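Local coordinates for protein restriction endonuclease (Mycobacterium sp., PDB 4F0Q) that cleaves DNA in a cytosine-methylation-dependent manner as a tetramer, each subunit probably pairing a modified-base recognition domain with a nuclease domain, at residues S212-D226 with G235-R247. Numbering follows the deposited sequence.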
ATOM      1  N   SER A 212      13.127  -7.472  21.838  1.00 14.91           N
ATOM      2  CA  SER A 212      13.625  -8.816  21.579  1.00 14.21           C
ATOM      3  C   SER A 212      14.704  -9.171  22.594  1.00 15.77           C
ATOM      4  O   SER A 212      15.533  -8.334  22.949  1.00 16.73           O
ATOM      5  CB  SER A 212      14.185  -8.913  20.160  1.00 15.90           C
ATOM      6  OG  SER A 212      14.714 -10.203  19.907  1.00 20.38           O
ATOM      7  N   GLY A 213      14.690 -10.415  23.060  1.00 17.89           N
ATOM      8  CA  GLY A 213      15.622 -10.851  24.082  1.00 16.19           C
ATOM      9  C   GLY A 213      17.004 -11.183  23.554  1.00 16.63           C
ATOM     10  O   GLY A 213      17.977 -11.190  24.307  1.00 19.07           O
ATOM     11  N   GLY A 214      17.095 -11.462  22.257  1.00 16.19           N
ATOM     12  CA  GLY A 214      18.360 -11.820  21.645  1.00 13.10           C
ATOM     13  C   GLY A 214      18.631 -13.312  21.710  1.00 16.00           C
ATOM     14  O   GLY A 214      17.887 -14.109  21.143  1.00 19.83           O
ATOM     15  N   GLU A 215      19.696 -13.690  22.412  1.00 16.10           N
ATOM     16  CA  GLU A 215      20.084 -15.094  22.521  1.00 15.77           C
ATOM     17  C   GLU A 215      19.094 -15.916  23.343  1.00 17.09           C
ATOM     18  O   GLU A 215      19.085 -17.146  23.269  1.00 19.09           O
ATOM     19  CB  GLU A 215      21.491 -15.219  23.111  1.00 19.16           C
ATOM     20  CG  GLU A 215      22.591 -14.720  22.191  1.00 23.43           C
ATOM     21  CD  GLU A 215      23.973 -14.916  22.776  1.00 26.76           C
ATOM     22  OE1 GLU A 215      24.070 -15.353  23.942  1.00 27.24           O
ATOM     23  OE2 GLU A 215      24.964 -14.636  22.069  1.00 36.35           O
ATOM     24  N   ILE A 216      18.271 -15.235  24.131  1.00 20.74           N
ATOM     25  CA  ILE A 216      17.218 -15.892  24.898  1.00 17.23           C
ATOM     26  C   ILE A 216      15.902 -15.141  24.718  1.00 16.52           C
ATOM     27  O   ILE A 216      15.899 -13.952  24.410  1.00 15.50           O
ATOM     28  CB  ILE A 216      17.559 -15.957  26.399  1.00 17.01           C
ATOM     29  CG1 ILE A 216      17.767 -14.550  26.962  1.00 15.72           C
ATOM     30  CG2 ILE A 216      18.795 -16.810  26.631  1.00 19.12           C
ATOM     31  CD1 ILE A 216      18.029 -14.519  28.449  1.00 17.89           C
ATOM     32  N   ASP A 217      14.785 -15.836  24.902  1.00 15.52           N
ATOM     33  CA  ASP A 217      13.481 -15.187  24.829  1.00 14.29           C
ATOM     34  C   ASP A 217      13.055 -14.720  26.216  1.00 18.01           C
ATOM     35  O   ASP A 217      12.089 -15.224  26.785  1.00 21.02           O
ATOM     36  CB  ASP A 217      12.429 -16.126  24.236  1.00 15.29           C
ATOM     37  CG  ASP A 217      11.118 -15.418  23.944  1.00 15.82           C
ATOM     38  OD1 ASP A 217      11.154 -14.218  23.604  1.00 14.48           O
ATOM     39  OD2 ASP A 217      10.052 -16.058  24.060  1.00 16.98           O
ATOM     40  N   GLY A 218      13.790 -13.753  26.756  1.00 14.47           N
ATOM     41  CA  GLY A 218      13.517 -13.232  28.080  1.00 17.43           C
ATOM     42  C   GLY A 218      14.632 -12.331  28.571  1.00 19.03           C
ATOM     43  O   GLY A 218      15.432 -11.836  27.776  1.00 19.99           O
ATOM     44  N   VAL A 219      14.689 -12.112  29.881  1.00 15.77           N
ATOM     45  CA  VAL A 219      15.703 -11.235  30.458  1.00 19.41           C
ATOM     46  C   VAL A 219      16.373 -11.837  31.691  1.00 20.12           C
ATOM     47  O   VAL A 219      15.843 -12.754  32.322  1.00 19.02           O
ATOM     48  CB  VAL A 219      15.117  -9.856  30.845  1.00 18.35           C
ATOM     49  CG1 VAL A 219      14.644  -9.101  29.609  1.00 16.43           C
ATOM     50  CG2 VAL A 219      13.987 -10.019  31.847  1.00 20.63           C
ATOM     51  N   ASP A 220      17.550 -11.311  32.016  1.00 19.02           N
ATOM     52  CA  ASP A 220      18.247 -11.662  33.243  1.00 18.23           C
ATOM     53  C   ASP A 220      17.883 -10.614  34.284  1.00 21.01           C
ATOM     54  O   ASP A 220      18.033  -9.418  34.042  1.00 19.39           O
ATOM     55  CB  ASP A 220      19.759 -11.673  33.011  1.00 21.18           C
ATOM     56  CG  ASP A 220      20.524 -12.366  34.127  1.00 18.32           C
ATOM     57  OD1 ASP A 220      20.024 -12.408  35.271  1.00 20.86           O
ATOM     58  OD2 ASP A 220      21.634 -12.870  33.857  1.00 16.65           O
ATOM     59  N   PHE A 221      17.403 -11.060  35.441  1.00 20.77           N
ATOM     60  CA  PHE A 221      16.956 -10.133  36.475  1.00 21.69           C
ATOM     61  C   PHE A 221      18.105  -9.432  37.194  1.00 20.05           C
ATOM     62  O   PHE A 221      17.879  -8.553  38.026  1.00 24.20           O
ATOM     63  CB  PHE A 221      16.036 -10.826  37.479  1.00 22.51           C
ATOM     64  CG  PHE A 221      14.608 -10.378  37.392  1.00 24.58           C
ATOM     65  CD1 PHE A 221      14.214  -9.166  37.935  1.00 23.47           C
ATOM     66  CD2 PHE A 221      13.658 -11.162  36.759  1.00 24.64           C
ATOM     67  CE1 PHE A 221      12.900  -8.746  37.851  1.00 29.76           C
ATOM     68  CE2 PHE A 221      12.342 -10.749  36.674  1.00 23.54           C
ATOM     69  CZ  PHE A 221      11.963  -9.540  37.219  1.00 27.22           C
ATOM     70  N   ARG A 222      19.336  -9.816  36.869  1.00 22.69           N
ATOM     71  CA  ARG A 222      20.508  -9.130  37.398  1.00 20.96           C
ATOM     72  C   ARG A 222      20.622  -7.733  36.792  1.00 21.04           C
ATOM     73  O   ARG A 222      21.307  -6.864  37.331  1.00 23.07           O
ATOM     74  CB  ARG A 222      21.779  -9.940  37.140  1.00 20.91           C
ATOM     75  CG  ARG A 222      21.833 -11.250  37.909  1.00 21.08           C
ATOM     76  CD  ARG A 222      23.201 -11.900  37.807  1.00 22.41           C
ATOM     77  NE  ARG A 222      23.532 -12.274  36.436  1.00 20.62           N
ATOM     78  CZ  ARG A 222      24.666 -12.868  36.079  1.00 20.65           C
ATOM     79  NH1 ARG A 222      25.583 -13.155  36.992  1.00 21.23           N
ATOM     80  NH2 ARG A 222      24.884 -13.172  34.807  1.00 22.13           N
ATOM     81  N   TRP A 223      19.945  -7.535  35.664  1.00 17.89           N
ATOM     82  CA  TRP A 223      19.807  -6.223  35.045  1.00 17.22           C
ATOM     83  C   TRP A 223      19.140  -5.274  36.035  1.00 19.30           C
ATOM     84  O   TRP A 223      19.622  -4.163  36.285  1.00 20.95           O
ATOM     85  CB  TRP A 223      18.951  -6.351  33.782  1.00 19.98           C
ATOM     86  CG  TRP A 223      18.744  -5.078  33.014  1.00 19.71           C
ATOM     87  CD1 TRP A 223      19.485  -3.933  33.096  1.00 21.71           C
ATOM     88  CD2 TRP A 223      17.723  -4.825  32.041  1.00 18.24           C
ATOM     89  NE1 TRP A 223      18.986  -2.985  32.234  1.00 17.79           N
ATOM     90  CE2 TRP A 223      17.904  -3.508  31.576  1.00 18.47           C
ATOM     91  CE3 TRP A 223      16.673  -5.586  31.519  1.00 16.28           C
ATOM     92  CZ2 TRP A 223      17.077  -2.936  30.614  1.00 17.02           C
ATOM     93  CZ3 TRP A 223      15.850  -5.015  30.564  1.00 14.17           C
ATOM     94  CH2 TRP A 223      16.057  -3.704  30.121  1.00 15.94           C
ATOM     95  N   ILE A 224      18.029  -5.732  36.603  1.00 21.43           N
ATOM     96  CA  ILE A 224      17.286  -4.957  37.587  1.00 25.65           C
ATOM     97  C   ILE A 224      18.089  -4.803  38.875  1.00 22.63           C
ATOM     98  O   ILE A 224      18.060  -3.747  39.506  1.00 23.52           O
ATOM     99  CB  ILE A 224      15.913  -5.596  37.882  1.00 25.10           C
ATOM    100  CG1 ILE A 224      15.095  -5.689  36.594  1.00 29.38           C
ATOM    101  CG2 ILE A 224      15.153  -4.792  38.922  1.00 18.95           C
ATOM    102  CD1 ILE A 224      14.935  -4.358  35.887  1.00 26.73           C
ATOM    103  N   ASP A 225      18.811  -5.856  39.252  1.00 24.16           N
ATOM    104  CA  ASP A 225      19.689  -5.808  40.417  1.00 18.94           C
ATOM    105  C   ASP A 225      20.689  -4.671  40.274  1.00 18.41           C
ATOM    106  O   ASP A 225      20.916  -3.909  41.212  1.00 21.70           O
ATOM    107  CB  ASP A 225      20.442  -7.127  40.590  1.00 22.41           C
ATOM    108  CG  ASP A 225      19.523  -8.296  40.877  1.00 22.38           C
ATOM    109  OD1 ASP A 225      18.319  -8.067  41.121  1.00 19.16           O
ATOM    110  OD2 ASP A 225      20.009  -9.447  40.871  1.00 22.19           O
ATOM    111  N   ASP A 226      21.281  -4.562  39.089  1.00 22.10           N
ATOM    112  CA  ASP A 226      22.231  -3.497  38.801  1.00 20.77           C
ATOM    113  C   ASP A 226      21.546  -2.136  38.790  1.00 20.71           C
ATOM    114  O   ASP A 226      22.074  -1.168  39.336  1.00 23.20           O
ATOM    115  CB  ASP A 226      22.935  -3.743  37.466  1.00 19.54           C
ATOM    116  CG  ASP A 226      23.763  -5.010  37.472  1.00 18.81           C
ATOM    117  OD1 ASP A 226      24.150  -5.460  38.570  1.00 21.72           O
ATOM    118  OD2 ASP A 226      24.028  -5.554  36.380  1.00 23.38           O
ATOM    119  N   GLY A 235      25.135   3.991  33.798  1.00 23.93           N
ATOM    120  CA  GLY A 235      25.861   3.440  32.668  1.00 21.58           C
ATOM    121  C   GLY A 235      26.569   2.141  33.000  1.00 19.33           C
ATOM    122  O   GLY A 235      27.123   1.484  32.119  1.00 21.15           O
ATOM    123  N   GLU A 236      26.550   1.770  34.277  1.00 16.14           N
ATOM    124  CA  GLU A 236      27.177   0.534  34.727  1.00 17.39           C
ATOM    125  C   GLU A 236      26.132  -0.550  34.969  1.00 22.33           C
ATOM    126  O   GLU A 236      26.427  -1.586  35.567  1.00 21.99           O
ATOM    127  CB  GLU A 236      27.970   0.778  36.011  1.00 21.64           C
ATOM    128  CG  GLU A 236      29.052   1.839  35.890  1.00 26.80           C
ATOM    129  CD  GLU A 236      29.746   2.114  37.211  1.00 22.88           C
ATOM    130  OE1 GLU A 236      30.706   2.912  37.227  1.00 28.15           O
ATOM    131  OE2 GLU A 236      29.328   1.533  38.234  1.00 23.57           O
ATOM    132  N   THR A 237      24.911  -0.307  34.501  1.00 22.60           N
ATOM    133  CA  THR A 237      23.796  -1.214  34.753  1.00 18.41           C
ATOM    134  C   THR A 237      23.358  -1.968  33.502  1.00 16.78           C
ATOM    135  O   THR A 237      22.272  -2.545  33.470  1.00 19.13           O
ATOM    136  CB  THR A 237      22.577  -0.457  35.313  1.00 16.70           C
ATOM    137  OG1 THR A 237      22.122   0.500  34.348  1.00 20.81           O
ATOM    138  CG2 THR A 237      22.940   0.263  36.599  1.00 17.44           C
ATOM    139  N   LEU A 238      24.205  -1.968  32.478  1.00 21.29           N
ATOM    140  CA  LEU A 238      23.860  -2.596  31.207  1.00 17.94           C
ATOM    141  C   LEU A 238      24.617  -3.898  30.955  1.00 22.37           C
ATOM    142  O   LEU A 238      24.590  -4.428  29.845  1.00 28.09           O
ATOM    143  CB  LEU A 238      24.115  -1.630  30.048  1.00 18.78           C
ATOM    144  CG  LEU A 238      23.259  -0.365  29.971  1.00 18.65           C
ATOM    145  CD1 LEU A 238      23.693   0.481  28.788  1.00 23.10           C
ATOM    146  CD2 LEU A 238      21.784  -0.718  29.868  1.00 16.98           C
ATOM    147  N   ARG A 239      25.287  -4.415  31.980  1.00 21.07           N
ATOM    148  CA  ARG A 239      26.102  -5.616  31.811  1.00 23.10           C
ATOM    149  C   ARG A 239      25.275  -6.896  31.691  1.00 26.45           C
ATOM    150  O   ARG A 239      25.729  -7.882  31.111  1.00 27.01           O
ATOM    151  CB  ARG A 239      27.136  -5.742  32.935  1.00 24.97           C
ATOM    152  CG  ARG A 239      26.559  -5.713  34.338  1.00 27.73           C
ATOM    153  CD  ARG A 239      27.671  -5.713  35.374  1.00 32.02           C
ATOM    154  NE  ARG A 239      27.160  -5.649  36.740  1.00 39.25           N
ATOM    155  CZ  ARG A 239      27.930  -5.564  37.820  1.00 34.70           C
ATOM    156  NH1 ARG A 239      29.250  -5.529  37.694  1.00 40.17           N
ATOM    157  NH2 ARG A 239      27.382  -5.510  39.026  1.00 27.91           N
ATOM    158  N   HIS A 240      24.062  -6.877  32.235  1.00 26.04           N
ATOM    159  CA  HIS A 240      23.171  -8.031  32.150  1.00 20.61           C
ATOM    160  C   HIS A 240      21.882  -7.677  31.419  1.00 19.91           C
ATOM    161  O   HIS A 240      20.878  -8.383  31.524  1.00 17.00           O
ATOM    162  CB  HIS A 240      22.860  -8.574  33.546  1.00 20.78           C
ATOM    163  CG  HIS A 240      24.077  -8.958  34.328  1.00 22.34           C
ATOM    164  ND1 HIS A 240      24.927  -9.969  33.935  1.00 21.44           N
ATOM    165  CD2 HIS A 240      24.588  -8.465  35.482  1.00 22.28           C
ATOM    166  CE1 HIS A 240      25.909 -10.081  34.811  1.00 24.61           C
ATOM    167  NE2 HIS A 240      25.726  -9.181  35.760  1.00 24.11           N
ATOM    168  N   ALA A 241      21.922  -6.577  30.674  1.00 17.60           N
ATOM    169  CA  ALA A 241      20.768  -6.109  29.918  1.00 16.07           C
ATOM    170  C   ALA A 241      20.757  -6.724  28.522  1.00 16.75           C
ATOM    171  O   ALA A 241      21.806  -7.101  28.002  1.00 18.78           O
ATOM    172  CB  ALA A 241      20.785  -4.587  29.832  1.00 16.20           C
ATOM    173  N   PRO A 242      19.564  -6.846  27.914  1.00 17.30           N
ATOM    174  CA  PRO A 242      19.455  -7.347  26.540  1.00 17.71           C
ATOM    175  C   PRO A 242      20.205  -6.457  25.553  1.00 18.17           C
ATOM    176  O   PRO A 242      20.308  -5.251  25.775  1.00 19.72           O
ATOM    177  CB  PRO A 242      17.951  -7.274  26.263  1.00 17.04           C
ATOM    178  CG  PRO A 242      17.317  -7.362  27.605  1.00 18.11           C
ATOM    179  CD  PRO A 242      18.241  -6.631  28.527  1.00 14.33           C
ATOM    180  N   GLU A 243      20.721  -7.051  24.482  1.00 17.55           N
ATOM    181  CA  GLU A 243      21.446  -6.301  23.461  1.00 18.56           C
ATOM    182  C   GLU A 243      20.552  -5.264  22.788  1.00 16.77           C
ATOM    183  O   GLU A 243      21.017  -4.195  22.392  1.00 21.20           O
ATOM    184  CB  GLU A 243      22.026  -7.251  22.409  1.00 15.97           C
ATOM    185  CG  GLU A 243      23.094  -8.202  22.933  1.00 26.77           C
ATOM    186  CD  GLU A 243      24.453  -7.541  23.091  1.00 32.02           C
ATOM    187  OE1 GLU A 243      24.553  -6.311  22.894  1.00 33.37           O
ATOM    188  OE2 GLU A 243      25.427  -8.256  23.409  1.00 41.93           O
ATOM    189  N   SER A 244      19.269  -5.588  22.663  1.00 20.07           N
ATOM    190  CA  SER A 244      18.300  -4.694  22.038  1.00 18.64           C
ATOM    191  C   SER A 244      18.130  -3.407  22.839  1.00 17.60           C
ATOM    192  O   SER A 244      18.023  -2.318  22.269  1.00 15.64           O
ATOM    193  CB  SER A 244      16.950  -5.398  21.881  1.00 20.31           C
ATOM    194  OG  SER A 244      16.456  -5.838  23.135  1.00 15.07           O
ATOM    195  N   TRP A 245      18.110  -3.538  24.161  1.00 17.54           N
ATOM    196  CA  TRP A 245      17.952  -2.384  25.035  1.00 18.69           C
ATOM    197  C   TRP A 245      19.202  -1.512  25.006  1.00 15.70           C
ATOM    198  O   TRP A 245      19.119  -0.291  25.101  1.00 17.11           O
ATOM    199  CB  TRP A 245      17.643  -2.816  26.469  1.00 12.24           C
ATOM    200  CG  TRP A 245      17.180  -1.682  27.327  1.00 13.47           C
ATOM    201  CD1 TRP A 245      17.962  -0.809  28.026  1.00 16.08           C
ATOM    202  CD2 TRP A 245      15.825  -1.289  27.572  1.00 12.72           C
ATOM    203  NE1 TRP A 245      17.178   0.101  28.693  1.00 15.61           N
ATOM    204  CE2 TRP A 245      15.861  -0.174  28.431  1.00 16.72           C
ATOM    205  CE3 TRP A 245      14.584  -1.776  27.151  1.00 12.41           C
ATOM    206  CZ2 TRP A 245      14.705   0.464  28.876  1.00 16.15           C
ATOM    207  CZ3 TRP A 245      13.438  -1.144  27.594  1.00 13.55           C
ATOM    208  CH2 TRP A 245      13.506  -0.034  28.445  1.00 14.47           C
ATOM    209  N   ILE A 246      20.360  -2.153  24.879  1.00 18.51           N
ATOM    210  CA  ILE A 246      21.624  -1.439  24.747  1.00 16.66           C
ATOM    211  C   ILE A 246      21.639  -0.652  23.439  1.00 13.25           C
ATOM    212  O   ILE A 246      22.042   0.518  23.402  1.00 18.16           O
ATOM    213  CB  ILE A 246      22.819  -2.410  24.788  1.00 17.97           C
ATOM    214  CG1 ILE A 246      22.835  -3.173  26.115  1.00 19.76           C
ATOM    215  CG2 ILE A 246      24.128  -1.665  24.583  1.00 18.88           C
ATOM    216  CD1 ILE A 246      23.942  -4.199  26.222  1.00 21.53           C
ATOM    217  N   ARG A 247      21.183  -1.300  22.369  1.00 14.30           N
ATOM    218  CA  ARG A 247      21.089  -0.656  21.065  1.00 15.45           C
ATOM    219  C   ARG A 247      20.131   0.529  21.107  1.00 14.60           C
ATOM    220  O   ARG A 247      20.388   1.560  20.492  1.00 14.58           O
ATOM    221  CB  ARG A 247      20.641  -1.647  19.988  1.00 17.16           C
ATOM    222  CG  ARG A 247      20.531  -1.012  18.610  1.00 14.87           C
ATOM    223  CD  ARG A 247      19.777  -1.883  17.623  1.00 15.05           C
ATOM    224  NE  ARG A 247      19.408  -1.123  16.431  1.00 18.52           N
ATOM    225  CZ  ARG A 247      18.729  -1.618  15.402  1.00 19.14           C
ATOM    226  NH1 ARG A 247      18.339  -2.886  15.409  1.00 21.85           N
ATOM    227  NH2 ARG A 247      18.441  -0.845  14.364  1.00 21.73           N
TER
HETATM  228  O   HOH W   1      18.177  -8.510  22.623  1.00 16.52           O
HETATM  229  O   HOH W   2      20.392 -10.299  24.495  1.00 15.80           O
HETATM  230  O   HOH W   3      18.773  -9.426  30.183  1.00 17.44           O
HETATM  231  O   HOH W   4      19.971  -0.146  32.530  1.00 11.40           O
HETATM  232  O   HOH W   5      22.846  -5.213  34.119  1.00 18.71           O
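Trp223 and His240 mark one of the closest backbone approaches, CA to CA 4.8 Å; loop 237-242 runs alongside residues 220-226, from Asp226 and Thr237 past this pair, after which Pro242 and Ser244, entering helix 243-251, meet Gly213 and Ser212. Trp223 fills the middle. With CG anti to the backbone N (chi1 -179°), it places its indole against Ala241 and Pro242: Ala241 CB sits 3.4 Å from the five-membered ring centroid, almost on the normal, and Pro242 CD lies over the six-membered ring, two CH-pi contacts on one face. The outer edge of that ring points into the face of Trp245, a T-shaped pair with planes at 67°, and Ala181 of strand 175-193 also packs on Trp223. Nearer the surface, the guanidinium of Arg222 stacks on the His240 imidazole, centres 3.8 Å apart; it is held by Asp220, through the NE salt bridge, and by Ala17 O. Arg239 reaches one carboxylate oxygen of Asp226 with each of two nitrogens, NE to OD2 at 3.2 Å and NH2 to OD1 at 3.3 Å, yet both oxygens are met from well above the carboxylate plane. Ser244 OG donates to Ser212 O at 2.7 Å, in the carbonyl plane. Waters add bridges: one accepts from Trp223 NE1 and donates to Thr237 OG1, itself also hydrogen-bonded to Ala234 O; another ties Asp226 OD2 to Thr237 O and His240 N. A charged end, an aromatic centre with hydrated NE1 and a neutral hydrogen-bonded end thus join the loop to the strand-helix unit of the PUA-like N-terminal region.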